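Local coordinates for protein arginine--tRNA ligase (Campylobacter jejuni, PDB 3FNR) that catalyses the ATP-dependent attachment of L-arginine to its cognate tRNA, releasing AMP and diphosphate, as a monomeric class I aminoacyl-tRNA synthetase, at residues 87-92 with 108-113; 121-124 with 130-133; 208-213 with 219-224; 80-85 with 166-171; 225-230 with 238-243. The protein carries 1 engineered substitution. All blocks are in the same frame, centred on the assembly; numbering follows the deposited sequence. Where two conformers were deposited one is given.

Interaction 1 of 5, residues 87-92 with 108-113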
# COMPACT_ATOMS: atom_id res chain seq x y z
N GLY A 87 -19.58 18.11 6.43
CA GLY A 87 -20.43 19.19 5.92
C GLY A 87 -20.61 20.29 6.95
O GLY A 87 -20.60 21.48 6.61
N LEU A 88 -20.75 19.89 8.21
CA LEU A 88 -20.87 20.81 9.34
C LEU A 88 -19.63 21.68 9.51
O LEU A 88 -19.74 22.89 9.67
CB LEU A 88 -21.13 20.03 10.63
CG LEU A 88 -21.36 20.85 11.91
CD1 LEU A 88 -22.71 21.56 11.87
CD2 LEU A 88 -21.26 19.96 13.14
N SER A 89 -18.46 21.04 9.45
CA SER A 89 -17.18 21.69 9.68
C SER A 89 -16.84 22.74 8.62
O SER A 89 -16.28 23.78 8.95
CB SER A 89 -16.06 20.65 9.77
OG SER A 89 -16.33 19.71 10.80
N ILE A 90 -17.18 22.45 7.36
CA ILE A 90 -16.97 23.38 6.24
C ILE A 90 -17.84 24.62 6.39
O ILE A 90 -17.37 25.75 6.18
CB ILE A 90 -17.26 22.71 4.88
CG1 ILE A 90 -16.20 21.65 4.60
CG2 ILE A 90 -17.27 23.73 3.72
CD1 ILE A 90 -16.65 20.66 3.59
N LEU A 91 -19.11 24.40 6.74
CA LEU A 91 -20.06 25.48 7.04
C LEU A 91 -19.52 26.42 8.12
O LEU A 91 -19.57 27.65 7.96
CB LEU A 91 -21.40 24.89 7.49
CG LEU A 91 -22.45 25.88 8.01
CD1 LEU A 91 -23.19 26.51 6.85
CD2 LEU A 91 -23.42 25.22 8.98
N LEU A 92 -18.98 25.83 9.18
CA LEU A 92 -18.47 26.58 10.33
C LEU A 92 -17.24 27.42 10.00
O LEU A 92 -17.11 28.55 10.47
CB LEU A 92 -18.18 25.62 11.49
CG LEU A 92 -19.25 25.39 12.58
CD1 LEU A 92 -20.67 25.21 12.03
CD2 LEU A 92 -18.86 24.21 13.45
N GLN A 108 -16.25 17.65 18.90
CA GLN A 108 -15.62 16.93 17.80
C GLN A 108 -15.93 17.62 16.48
O GLN A 108 -17.09 17.68 16.07
CB GLN A 108 -16.09 15.47 17.75
CG GLN A 108 -15.74 14.61 18.99
CD GLN A 108 -14.26 14.27 19.10
OE1 GLN A 108 -13.55 14.16 18.09
NE2 GLN A 108 -13.79 14.08 20.33
N TYR A 109 -14.89 18.15 15.82
CA TYR A 109 -15.03 18.81 14.52
C TYR A 109 -13.73 18.75 13.70
O TYR A 109 -12.64 18.60 14.26
CB TYR A 109 -15.51 20.27 14.67
CG TYR A 109 -14.54 21.21 15.36
CD1 TYR A 109 -14.38 21.19 16.75
CD2 TYR A 109 -13.81 22.15 14.63
CE1 TYR A 109 -13.50 22.06 17.39
CE2 TYR A 109 -12.93 23.02 15.26
CZ TYR A 109 -12.78 22.97 16.64
OH TYR A 109 -11.91 23.83 17.27
N TYR A 110 -13.87 18.86 12.38
CA TYR A 110 -12.71 18.82 11.49
C TYR A 110 -12.12 20.21 11.23
O TYR A 110 -12.82 21.13 10.81
CB TYR A 110 -13.04 18.10 10.18
CG TYR A 110 -13.60 16.71 10.34
CD1 TYR A 110 -13.00 15.78 11.21
CD2 TYR A 110 -14.73 16.30 9.63
CE1 TYR A 110 -13.52 14.50 11.36
CE2 TYR A 110 -15.26 15.03 9.78
CZ TYR A 110 -14.64 14.13 10.64
OH TYR A 110 -15.16 12.86 10.79
N LYS A 111 -10.82 20.33 11.49
CA LYS A 111 -10.10 21.60 11.38
C LYS A 111 -8.79 21.40 10.61
O LYS A 111 -8.29 20.27 10.50
CB LYS A 111 -9.82 22.16 12.78
CG LYS A 111 -9.11 21.18 13.71
CD LYS A 111 -9.76 21.16 15.08
CE LYS A 111 -9.72 19.76 15.68
NZ LYS A 111 -10.71 19.62 16.78
N GLY A 112 -8.25 22.49 10.08
CA GLY A 112 -6.97 22.45 9.40
C GLY A 112 -6.91 23.30 8.14
O GLY A 112 -7.89 23.93 7.75
N GLU A 113 -5.73 23.31 7.52
CA GLU A 113 -5.51 24.02 6.26
C GLU A 113 -6.43 23.49 5.16
O GLU A 113 -6.92 24.26 4.34
CB GLU A 113 -4.04 23.90 5.85
CG GLU A 113 -3.59 24.90 4.78
CD GLU A 113 -2.14 24.69 4.34
OE1 GLU A 113 -1.36 24.07 5.10
OE2 GLU A 113 -1.78 25.17 3.24
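Ser89 meets Tyr110 through one polar bond: the backbone N-H of Tyr110 donates to Ser89 OG at 3.0 Å, with an angle of 160° at the hydrogen. Packing surrounds that bond. Ser89 CB lies 3.4 Å from Tyr110 O. Ser89 OG stands 3.7 Å from Tyr110 CB and lies obliquely to the ring, and Tyr109 CB touches Ser89 OG from the preceding residue. What places the hydroxyl is its torsion: with OG set beside the backbone N (chi1 -57°), the oxygen can also bond to Leu85 O, the bond to the carbonyl four residues back being a familiar one for serine in a helix. A single hydroxyl thus serves both its own helix and the passing chain. Farther out, the Tyr110 side chain rests on Leu85 and Leu86 of the same helix, on Ile115 and on Thr42 of the HIGH region, while the Tyr109 ring meets that of Tyr105. The chain then enters helix 113-126, with Gly112 as the N-cap residue. The irregular link between helices 80-98 and 113-126 passes across the first of them, and the contact fastens it there, within the catalytic domain of a class I synthetase.

Interaction 2 of 5, residues 121-124 with 130-133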
# COMPACT_ATOMS: atom_id res chain seq x y z
N GLU A 121 -13.36 26.97 -1.60
CA GLU A 121 -13.90 26.31 -2.78
C GLU A 121 -15.42 26.27 -2.71
O GLU A 121 -16.09 26.46 -3.73
CB GLU A 121 -13.35 24.89 -2.92
CG GLU A 121 -12.21 24.72 -3.92
CD GLU A 121 -11.78 23.26 -4.08
OE1 GLU A 121 -11.88 22.73 -5.21
OE2 GLU A 121 -11.36 22.64 -3.07
N ALA A 122 -15.94 26.02 -1.51
CA ALA A 122 -17.38 25.92 -1.27
C ALA A 122 -18.09 27.26 -1.47
O ALA A 122 -19.13 27.33 -2.12
CB ALA A 122 -17.66 25.37 0.13
N PHE A 123 -17.50 28.32 -0.91
CA PHE A 123 -18.07 29.66 -0.98
C PHE A 123 -18.11 30.20 -2.41
O PHE A 123 -19.03 30.93 -2.78
CB PHE A 123 -17.28 30.61 -0.07
CG PHE A 123 -17.91 31.96 0.07
CD1 PHE A 123 -19.02 32.14 0.88
CD2 PHE A 123 -17.36 33.06 -0.59
CE1 PHE A 123 -19.60 33.40 1.01
CE2 PHE A 123 -17.93 34.33 -0.46
CZ PHE A 123 -19.05 34.50 0.35
N GLU A 124 -17.11 29.82 -3.21
CA GLU A 124 -17.02 30.22 -4.61
C GLU A 124 -18.04 29.50 -5.50
O GLU A 124 -18.57 30.08 -6.44
CB GLU A 124 -15.60 29.96 -5.14
CG GLU A 124 -15.20 30.85 -6.30
CD GLU A 124 -15.09 32.31 -5.92
OE1 GLU A 124 -15.70 33.15 -6.62
OE2 GLU A 124 -14.42 32.62 -4.91
N PHE A 130 -26.17 29.94 0.29
CA PHE A 130 -26.27 28.51 0.45
C PHE A 130 -26.02 28.07 1.88
O PHE A 130 -26.52 27.09 2.34
CB PHE A 130 -25.24 27.88 -0.45
CG PHE A 130 -25.32 26.41 -0.52
CD1 PHE A 130 -26.29 25.80 -1.26
CD2 PHE A 130 -24.39 25.63 0.11
CE1 PHE A 130 -26.34 24.45 -1.34
CE2 PHE A 130 -24.46 24.30 0.02
CZ PHE A 130 -25.43 23.71 -0.70
N PHE A 131 -25.22 28.84 2.56
CA PHE A 131 -24.63 28.41 3.83
C PHE A 131 -25.53 28.53 5.06
O PHE A 131 -25.38 29.44 5.88
CB PHE A 131 -23.24 29.03 4.02
CG PHE A 131 -22.25 28.56 3.00
CD1 PHE A 131 -22.01 29.31 1.85
CD2 PHE A 131 -21.60 27.35 3.16
CE1 PHE A 131 -21.11 28.86 0.89
CE2 PHE A 131 -20.69 26.89 2.21
CZ PHE A 131 -20.45 27.65 1.07
N SER A 132 -26.45 27.58 5.15
CA SER A 132 -27.32 27.41 6.32
C SER A 132 -27.37 25.93 6.70
O SER A 132 -26.98 25.07 5.90
CB SER A 132 -28.73 27.96 6.03
OG SER A 132 -29.29 27.38 4.86
N GLU A 133 -27.88 25.64 7.90
CA GLU A 133 -27.94 24.28 8.46
C GLU A 133 -28.72 23.25 7.64
O GLU A 133 -28.50 22.04 7.80
CB GLU A 133 -28.49 24.30 9.89
CG GLU A 133 -27.46 24.56 10.97
CD GLU A 133 -27.93 24.11 12.35
OE1 GLU A 133 -28.56 23.03 12.45
OE2 GLU A 133 -27.65 24.82 13.34
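Phe131 brings the rim of its ring against Ala122 and Phe123, closing the connection between two successive helices in the catalytic domain: the chain leaves helix 113-126, reverses, and makes an inverse gamma turn centred on Phe131 before helix 136-157. The apolar contacts come first. Phe131 CZ packs on Ala122 CB at 3.7 Å, and Phe131 CE1 approaches Phe123 CD1 at 3.9 Å, the two phenylalanine side chains crossing at about a right angle. Phe123 has its CG anti to the backbone N (chi1 -172°), a choice that carries its ring along the flank of the helix towards Ile98 and Leu99. Leu91 and Val94 of helix 80-98 and Leu139 of helix 136-157 also pack on Phe131. Across the turn itself runs a backbone bond, Ser132 N to Phe130 O at 2.9 Å. Contacts between the ring and the helix backbone are closer than the apolar ones: Phe131 CZ, at the ring's leading edge, lies 3.5 Å from Ala122 O, which sits near the plane of the ring.

Interaction 3 of 5, residues 208-213 with 219-224. With SO4 (sulfate ion), chain C.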
# COMPACT_ATOMS: atom_id res chain seq x y z
N ARG A 208 -22.70 -10.13 19.51
CA ARG A 208 -22.58 -8.76 19.00
C ARG A 208 -23.89 -8.23 18.43
O ARG A 208 -24.64 -8.98 17.83
CB ARG A 208 -21.51 -8.70 17.91
CG ARG A 208 -20.17 -9.38 18.23
CD ARG A 208 -19.36 -8.61 19.26
NE ARG A 208 -18.24 -9.40 19.76
CZ ARG A 208 -17.26 -8.93 20.53
NH1 ARG A 208 -16.29 -9.74 20.92
NH2 ARG A 208 -17.24 -7.66 20.89
N VAL A 209 -24.14 -6.94 18.58
CA VAL A 209 -25.37 -6.32 18.06
C VAL A 209 -25.29 -6.04 16.56
O VAL A 209 -24.39 -5.33 16.09
CB VAL A 209 -25.72 -5.02 18.81
CG1 VAL A 209 -26.97 -4.35 18.21
CG2 VAL A 209 -25.93 -5.30 20.28
N ILE A 210 -26.23 -6.63 15.82
CA ILE A 210 -26.39 -6.37 14.39
C ILE A 210 -27.37 -5.23 14.16
O ILE A 210 -27.05 -4.26 13.47
CB ILE A 210 -26.86 -7.65 13.63
CG1 ILE A 210 -25.81 -8.75 13.74
CG2 ILE A 210 -27.12 -7.35 12.16
CD1 ILE A 210 -24.37 -8.30 13.43
N ILE A 211 -28.57 -5.35 14.72
CA ILE A 211 -29.59 -4.30 14.62
C ILE A 211 -29.90 -3.77 16.01
O ILE A 211 -30.20 -4.53 16.93
CB ILE A 211 -30.89 -4.82 13.94
CG1 ILE A 211 -30.59 -5.55 12.62
CG2 ILE A 211 -31.91 -3.69 13.75
CD1 ILE A 211 -29.92 -4.69 11.54
N ARG A 212 -29.82 -2.45 16.15
CA ARG A 212 -30.14 -1.77 17.40
C ARG A 212 -31.65 -1.78 17.64
O ARG A 212 -32.43 -2.08 16.72
CB ARG A 212 -29.69 -0.32 17.35
CG ARG A 212 -28.20 -0.07 17.19
CD ARG A 212 -27.99 1.21 16.40
NE ARG A 212 -26.92 2.05 16.92
CZ ARG A 212 -26.73 3.32 16.58
NH1 ARG A 212 -27.55 3.92 15.72
NH2 ARG A 212 -25.72 4.01 17.11
N GLU A 213 -32.05 -1.42 18.86
CA GLU A 213 -33.45 -1.23 19.26
C GLU A 213 -34.15 -0.15 18.43
O GLU A 213 -35.37 -0.04 18.41
CB GLU A 213 -33.52 -0.88 20.76
CG GLU A 213 -33.05 0.54 21.16
CD GLU A 213 -31.56 0.81 20.94
OE1 GLU A 213 -31.22 1.89 20.42
OE2 GLU A 213 -30.72 -0.06 21.28
N TYR A 219 -22.33 -0.61 12.85
CA TYR A 219 -21.12 -0.64 12.02
C TYR A 219 -20.74 -2.07 11.68
O TYR A 219 -20.31 -2.35 10.56
CB TYR A 219 -19.93 0.05 12.72
CG TYR A 219 -20.13 1.53 12.99
CD1 TYR A 219 -20.12 2.02 14.30
CD2 TYR A 219 -20.32 2.44 11.94
CE1 TYR A 219 -20.30 3.38 14.56
CE2 TYR A 219 -20.51 3.80 12.19
CZ TYR A 219 -20.50 4.26 13.51
OH TYR A 219 -20.67 5.61 13.77
N LEU A 220 -20.92 -2.99 12.63
CA LEU A 220 -20.64 -4.40 12.39
C LEU A 220 -21.54 -4.95 11.29
O LEU A 220 -21.05 -5.63 10.38
CB LEU A 220 -20.82 -5.22 13.67
CG LEU A 220 -20.48 -6.71 13.55
CD1 LEU A 220 -19.01 -6.89 13.30
CD2 LEU A 220 -20.88 -7.43 14.80
N ALA A 221 -22.83 -4.62 11.35
CA ALA A 221 -23.80 -5.03 10.33
C ALA A 221 -23.36 -4.60 8.94
O ALA A 221 -23.30 -5.41 8.03
CB ALA A 221 -25.19 -4.46 10.65
N ALA A 222 -23.01 -3.32 8.81
CA ALA A 222 -22.50 -2.73 7.57
C ALA A 222 -21.27 -3.47 7.07
O ALA A 222 -21.13 -3.73 5.87
CB ALA A 222 -22.17 -1.25 7.79
N ASP A 223 -20.38 -3.83 8.00
CA ASP A 223 -19.14 -4.53 7.69
C ASP A 223 -19.40 -5.95 7.19
O ASP A 223 -18.79 -6.39 6.21
CB ASP A 223 -18.22 -4.54 8.91
CG ASP A 223 -16.73 -4.56 8.53
OD1 ASP A 223 -16.40 -4.43 7.33
OD2 ASP A 223 -15.90 -4.71 9.45
N ILE A 224 -20.33 -6.65 7.85
CA ILE A 224 -20.76 -7.99 7.44
C ILE A 224 -21.38 -8.02 6.03
O ILE A 224 -20.98 -8.86 5.19
CB ILE A 224 -21.75 -8.60 8.46
CG1 ILE A 224 -21.05 -8.79 9.81
CG2 ILE A 224 -22.26 -9.94 7.96
CD1 ILE A 224 -21.95 -9.31 10.87
S SO4 C . -23.00 1.25 16.27
O1 SO4 C . -23.34 1.59 14.90
O2 SO4 C . -22.45 2.43 16.91
O3 SO4 C . -24.20 0.82 16.99
O4 SO4 C . -22.01 0.18 16.30
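Ile210 reaches across to Leu220, Ala221 and Ile224 on one side of a helix, and its two branches divide the work. From CB, the CG2 methyl turns to Ala221 CB at 3.8 Å. The other branch has CG1 beside the backbone N (chi1 -63°) and bends again at chi2 (-48°), bringing CD1 against two helix side chains one turn apart: it lies 3.8 Å from Leu220 CD2 and 3.7 Å from Ile224 CD1, the latter side chain crossing it at about a right angle. Leu220 CD2 also presses on Arg208 CB at 3.4 Å, whereas the arginine's guanidinium departs to a salt bridge with Asp204. Backbone joins in too, since Ile210 O stands 3.4 Å from Ala221 CB and is hydrogen-bonded to Thr218 OG1.

Beside this apolar patch, a sulfate, probably from the crystallisation liquor, takes a bond from Tyr219 N to its O1 (3.2 Å) at the start of the helix. Arg212 NE adds a weak bond to O3, and O1 also lies over one face of the Tyr219 ring.

A classic beta bulge, with Ile210 and Ile211 set opposite the single residue Ile195, marks where strand 208-211, at the margin of a three-stranded antiparallel sheet, turns a corner. Helix 219-231 packs against that corner, with Leu179 of helix 175-184 also on Ile210 and Met253 of helix 250-258 on Leu220.

Interaction 4 of 5, residues 80-85 with 166-171. With SO4 (sulfate ion), chain E.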
# COMPACT_ATOMS: atom_id res chain seq x y z
N GLY A 80 -24.56 9.40 4.88
CA GLY A 80 -24.91 10.76 5.30
C GLY A 80 -24.61 11.00 6.77
O GLY A 80 -24.15 12.08 7.14
N ASN A 81 -24.84 9.98 7.59
CA ASN A 81 -24.58 10.02 9.03
C ASN A 81 -23.09 10.02 9.37
O ASN A 81 -22.68 10.47 10.44
CB ASN A 81 -25.28 8.84 9.72
CG ASN A 81 -26.75 8.69 9.29
OD1 ASN A 81 -27.66 9.18 9.97
ND2 ASN A 81 -26.98 8.00 8.17
N GLN A 82 -22.28 9.49 8.45
CA GLN A 82 -20.83 9.44 8.61
C GLN A 82 -20.16 10.76 8.19
O GLN A 82 -19.25 11.24 8.86
CB GLN A 82 -20.25 8.27 7.81
CG GLN A 82 -20.70 6.88 8.27
CD GLN A 82 -19.74 6.24 9.26
OE1 GLN A 82 -19.55 6.74 10.37
NE2 GLN A 82 -19.15 5.12 8.86
N ILE A 83 -20.63 11.32 7.07
CA ILE A 83 -20.03 12.52 6.47
C ILE A 83 -20.68 13.84 6.88
O ILE A 83 -20.28 14.90 6.40
CB ILE A 83 -20.04 12.44 4.91
CG1 ILE A 83 -21.47 12.50 4.37
CG2 ILE A 83 -19.25 11.22 4.42
CD1 ILE A 83 -21.58 12.67 2.86
N TYR A 84 -21.69 13.77 7.76
CA TYR A 84 -22.42 14.95 8.23
C TYR A 84 -21.48 15.99 8.85
O TYR A 84 -21.52 17.16 8.48
CB TYR A 84 -23.53 14.58 9.22
CG TYR A 84 -24.44 15.74 9.62
CD1 TYR A 84 -25.49 16.15 8.79
CD2 TYR A 84 -24.24 16.41 10.83
CE1 TYR A 84 -26.33 17.21 9.16
CE2 TYR A 84 -25.07 17.48 11.20
CZ TYR A 84 -26.10 17.87 10.36
OH TYR A 84 -26.92 18.92 10.73
N LEU A 85 -20.62 15.53 9.76
CA LEU A 85 -19.64 16.38 10.45
C LEU A 85 -18.70 17.12 9.49
O LEU A 85 -18.32 18.26 9.75
CB LEU A 85 -18.82 15.56 11.46
CG LEU A 85 -18.61 16.09 12.89
CD1 LEU A 85 -17.58 15.26 13.65
CD2 LEU A 85 -18.23 17.57 12.95
N VAL A 166 -15.74 1.65 -3.67
CA VAL A 166 -17.13 1.25 -3.44
C VAL A 166 -17.79 2.07 -2.33
O VAL A 166 -17.16 2.39 -1.34
CB VAL A 166 -17.30 -0.28 -3.15
CG1 VAL A 166 -17.00 -1.07 -4.34
CG2 VAL A 166 -16.42 -0.73 -2.00
N SER A 167 -19.08 2.36 -2.50
CA SER A 167 -19.81 3.20 -1.57
C SER A 167 -20.59 2.40 -0.54
O SER A 167 -21.23 1.41 -0.87
CB SER A 167 -20.76 4.13 -2.34
OG SER A 167 -21.60 4.86 -1.46
N GLU A 168 -20.51 2.84 0.72
CA GLU A 168 -21.33 2.34 1.82
C GLU A 168 -22.82 2.46 1.49
O GLU A 168 -23.60 1.54 1.75
CB GLU A 168 -20.99 3.12 3.10
CG GLU A 168 -21.84 2.78 4.34
CD GLU A 168 -21.37 3.48 5.61
OE1 GLU A 168 -21.63 2.95 6.71
OE2 GLU A 168 -20.74 4.56 5.51
N ARG A 169 -23.20 3.59 0.89
CA ARG A 169 -24.59 3.89 0.53
C ARG A 169 -25.23 2.89 -0.43
O ARG A 169 -26.44 2.72 -0.42
CB ARG A 169 -24.71 5.32 -0.03
CG ARG A 169 -24.68 6.40 1.04
CD ARG A 169 -25.42 7.66 0.58
NE ARG A 169 -24.55 8.63 -0.10
CZ ARG A 169 -24.23 9.83 0.38
NH1 ARG A 169 -24.70 10.23 1.56
NH2 ARG A 169 -23.44 10.63 -0.31
N SER A 170 -24.42 2.22 -1.24
CA SER A 170 -24.94 1.21 -2.17
C SER A 170 -25.25 -0.14 -1.51
O SER A 170 -25.63 -1.09 -2.19
CB SER A 170 -24.01 1.04 -3.37
OG SER A 170 -22.88 0.24 -3.05
N TYR A 171 -25.10 -0.21 -0.18
CA TYR A 171 -25.37 -1.42 0.59
C TYR A 171 -26.55 -1.32 1.57
O TYR A 171 -26.70 -2.17 2.45
CB TYR A 171 -24.12 -1.85 1.36
CG TYR A 171 -23.02 -2.38 0.47
CD1 TYR A 171 -21.95 -1.57 0.10
CD2 TYR A 171 -23.05 -3.70 -0.01
CE1 TYR A 171 -20.93 -2.05 -0.72
CE2 TYR A 171 -22.03 -4.19 -0.82
CZ TYR A 171 -20.98 -3.35 -1.18
OH TYR A 171 -19.97 -3.82 -1.99
S SO4 E . -27.66 8.34 3.74
O1 SO4 E . -28.98 8.03 3.18
O2 SO4 E . -27.08 9.45 3.00
O3 SO4 E . -27.80 8.69 5.15
O4 SO4 E . -26.80 7.17 3.61
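Gln82 and Glu168 cross at about a right angle, their amide and carboxylate planes turned 67° apart, and meet by packing. The nearest approach is Gln82 CG to Glu168 OE2 at 3.6 Å. Glu168 runs straight out from the backbone, with CG anti to N (chi1 176°) and an extended chain beyond it, which takes OE2 to the backbone N of Ala79, next to Gly80. The carboxylate is thus hydrogen-bonded to the chain just before Gly80, while the glutamine covers its flank.

Arg169 leaves the backbone differently. A bend at chi3 (-91°) turns its guanidinium towards Gly80; the Ile83 and Arg169 side chains cross at about a right angle, with Ile83 CD1 4.2 Å from Arg169 NH1. The guanidinium nitrogen NH1 and the backbone N of Gly80 are both donors, 3.4 Å apart, and a sulfate reconciles them. Its O2 sits near the guanidinium plane, at the edge, and takes a bond from Arg169 NH1 at 2.9 Å; Gly80 N divides itself between the sulfate's O2 (3.1 Å) and O4 (3.4 Å), both bonds weak. Tyr172 OH contributes another bond to the ion, and Asp141 holds Arg169 NH2 in a salt bridge.

The ion probably comes from the crystallisation liquor. Its place is nevertheless consistent with an anion site of the kind formed at the amino end of a helix, here with an arginine added, beyond the carboxyl end of parallel strand 165-167 in a Rossmann-type catalytic domain.

Interaction 5 of 5, residues 225-230 with 238-243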
# COMPACT_ATOMS: atom_id res chain seq x y z
N VAL A 225 -22.31 -7.09 5.78
CA VAL A 225 -22.94 -6.88 4.46
C VAL A 225 -21.90 -6.73 3.34
O VAL A 225 -21.98 -7.41 2.32
CB VAL A 225 -23.87 -5.63 4.48
CG1 VAL A 225 -24.33 -5.25 3.07
CG2 VAL A 225 -25.07 -5.85 5.39
N TYR A 226 -20.93 -5.85 3.55
CA TYR A 226 -19.85 -5.62 2.58
C TYR A 226 -19.03 -6.88 2.36
O TYR A 226 -18.75 -7.27 1.22
CB TYR A 226 -18.94 -4.48 3.06
CG TYR A 226 -17.78 -4.20 2.13
CD1 TYR A 226 -17.98 -4.07 0.76
CD2 TYR A 226 -16.48 -4.06 2.63
CE1 TYR A 226 -16.93 -3.83 -0.10
CE2 TYR A 226 -15.42 -3.80 1.76
CZ TYR A 226 -15.65 -3.70 0.41
OH TYR A 226 -14.63 -3.44 -0.47
N HIS A 227 -18.64 -7.52 3.46
CA HIS A 227 -17.84 -8.73 3.38
C HIS A 227 -18.56 -9.89 2.70
O HIS A 227 -17.94 -10.67 1.98
CB HIS A 227 -17.31 -9.11 4.75
CG HIS A 227 -16.06 -8.38 5.12
ND1 HIS A 227 -16.06 -7.10 5.64
CD2 HIS A 227 -14.76 -8.73 4.99
CE1 HIS A 227 -14.82 -6.71 5.84
NE2 HIS A 227 -14.01 -7.68 5.46
N LYS A 228 -19.88 -9.98 2.91
CA LYS A 228 -20.72 -10.96 2.23
C LYS A 228 -20.63 -10.78 0.71
O LYS A 228 -20.48 -11.75 -0.03
CB LYS A 228 -22.18 -10.82 2.68
CG LYS A 228 -23.12 -11.85 2.03
CD LYS A 228 -24.56 -11.63 2.44
CE LYS A 228 -25.49 -12.55 1.68
NZ LYS A 228 -25.76 -12.02 0.31
N ASP A 229 -20.73 -9.53 0.25
CA ASP A 229 -20.49 -9.20 -1.16
C ASP A 229 -19.07 -9.60 -1.61
O ASP A 229 -18.94 -10.37 -2.55
CB ASP A 229 -20.76 -7.71 -1.39
CG ASP A 229 -20.41 -7.26 -2.82
OD1 ASP A 229 -20.36 -8.07 -3.76
OD2 ASP A 229 -20.21 -6.04 -3.00
N LYS A 230 -18.03 -9.12 -0.93
CA LYS A 230 -16.63 -9.47 -1.31
C LYS A 230 -16.36 -10.98 -1.42
O LYS A 230 -15.70 -11.43 -2.36
CB LYS A 230 -15.61 -8.86 -0.35
CG LYS A 230 -15.46 -7.36 -0.43
CD LYS A 230 -14.19 -6.92 0.30
CE LYS A 230 -14.22 -7.29 1.75
NZ LYS A 230 -13.01 -6.81 2.49
N CYS A 238 -10.02 -13.49 -0.03
CA CYS A 238 -10.11 -12.06 0.27
C CYS A 238 -9.08 -11.68 1.32
O CYS A 238 -9.01 -12.29 2.39
CB CYS A 238 -11.51 -11.64 0.76
SG CYS A 238 -12.84 -11.77 -0.46
N ILE A 239 -8.28 -10.67 1.01
CA ILE A 239 -7.27 -10.15 1.94
C ILE A 239 -7.67 -8.77 2.45
O ILE A 239 -8.05 -7.90 1.66
CB ILE A 239 -5.89 -10.05 1.25
CG1 ILE A 239 -5.55 -11.35 0.50
CG2 ILE A 239 -4.81 -9.65 2.26
CD1 ILE A 239 -4.26 -11.28 -0.32
N ASN A 240 -7.62 -8.59 3.77
CA ASN A 240 -7.73 -7.28 4.38
C ASN A 240 -6.40 -6.86 4.99
O ASN A 240 -5.66 -7.69 5.50
CB ASN A 240 -8.76 -7.29 5.51
CG ASN A 240 -10.18 -7.54 5.03
OD1 ASN A 240 -10.48 -7.51 3.83
ND2 ASN A 240 -11.07 -7.81 5.99
N ILE A 241 -6.12 -5.57 4.96
CA ILE A 241 -5.03 -5.02 5.75
C ILE A 241 -5.62 -4.08 6.80
O ILE A 241 -6.19 -3.03 6.46
CB ILE A 241 -3.97 -4.29 4.88
CG1 ILE A 241 -3.37 -5.26 3.85
CG2 ILE A 241 -2.88 -3.70 5.75
CD1 ILE A 241 -2.57 -4.59 2.78
N TRP A 242 -5.51 -4.48 8.06
CA TRP A 242 -6.05 -3.69 9.16
C TRP A 242 -4.92 -3.18 10.04
O TRP A 242 -3.83 -3.75 10.05
CB TRP A 242 -7.01 -4.53 10.01
CG TRP A 242 -8.31 -4.94 9.35
CD1 TRP A 242 -8.80 -4.51 8.14
CD2 TRP A 242 -9.31 -5.83 9.89
NE1 TRP A 242 -10.02 -5.10 7.89
CE2 TRP A 242 -10.36 -5.91 8.95
CE3 TRP A 242 -9.41 -6.57 11.09
CZ2 TRP A 242 -11.50 -6.70 9.16
CZ3 TRP A 242 -10.54 -7.36 11.29
CH2 TRP A 242 -11.57 -7.42 10.33
N GLY A 243 -5.20 -2.12 10.80
CA GLY A 243 -4.27 -1.64 11.82
C GLY A 243 -4.20 -2.66 12.92
O GLY A 243 -5.22 -3.29 13.25
O HOH W 1 -10.86 -8.34 0.93
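Helix 225-230 lies against strand 238-243 with their axes 10.6 Å apart at closest approach and their directions 139° apart, and Lys230 and Cys238 bring the backbones nearest. Asn240 binds two helix residues with its one amide. Its ND2 donates to His227 NE2 at 3.0 Å, with an angle of 160° at the hydrogen; the donor lies close to the imidazole plane, although ring and amide are turned 73° from each other. The bond on the oxygen side, from Lys230 NZ to Asn240 OD1 at 2.9 Å, is weak. His227 ND1 pairs with Asp223 O, so both ring nitrogens are engaged and the ring's rotation is fixed. Lys230 lays its CE over one face of that ring on the way to a salt bridge with Glu35, and a water joins Lys230 NZ to Ile239 O. Cys238 SG packs on Lys230 O at 3.5 Å. Buried polar groups thus satisfy one another where helix 219-231 covers the parallel strands as one layer of the nucleotide-binding fold.

Five contacts within one catalytic domain illustrate how chemistry follows place. Interactions 1 and 4 are partly buried; 2, 3 and 5 are buried. Interactions 1 and 2 touch one another in the helical region between strands 69-76 and 165-167: the first turns on a serine hydroxyl, the second is apolar, and Ile90 packing on Ala122 joins them. Helix 80-98 is shared by interactions 1 and 4. Interactions 3 and 5 use successive parts of helix 219-231, yet one is aliphatic and the other a polar network. Interaction 4 gathers charge around an anion, touches interaction 3 where Tyr219 packs against Gln82, and meets interaction 5 through Tyr171 and Asp229.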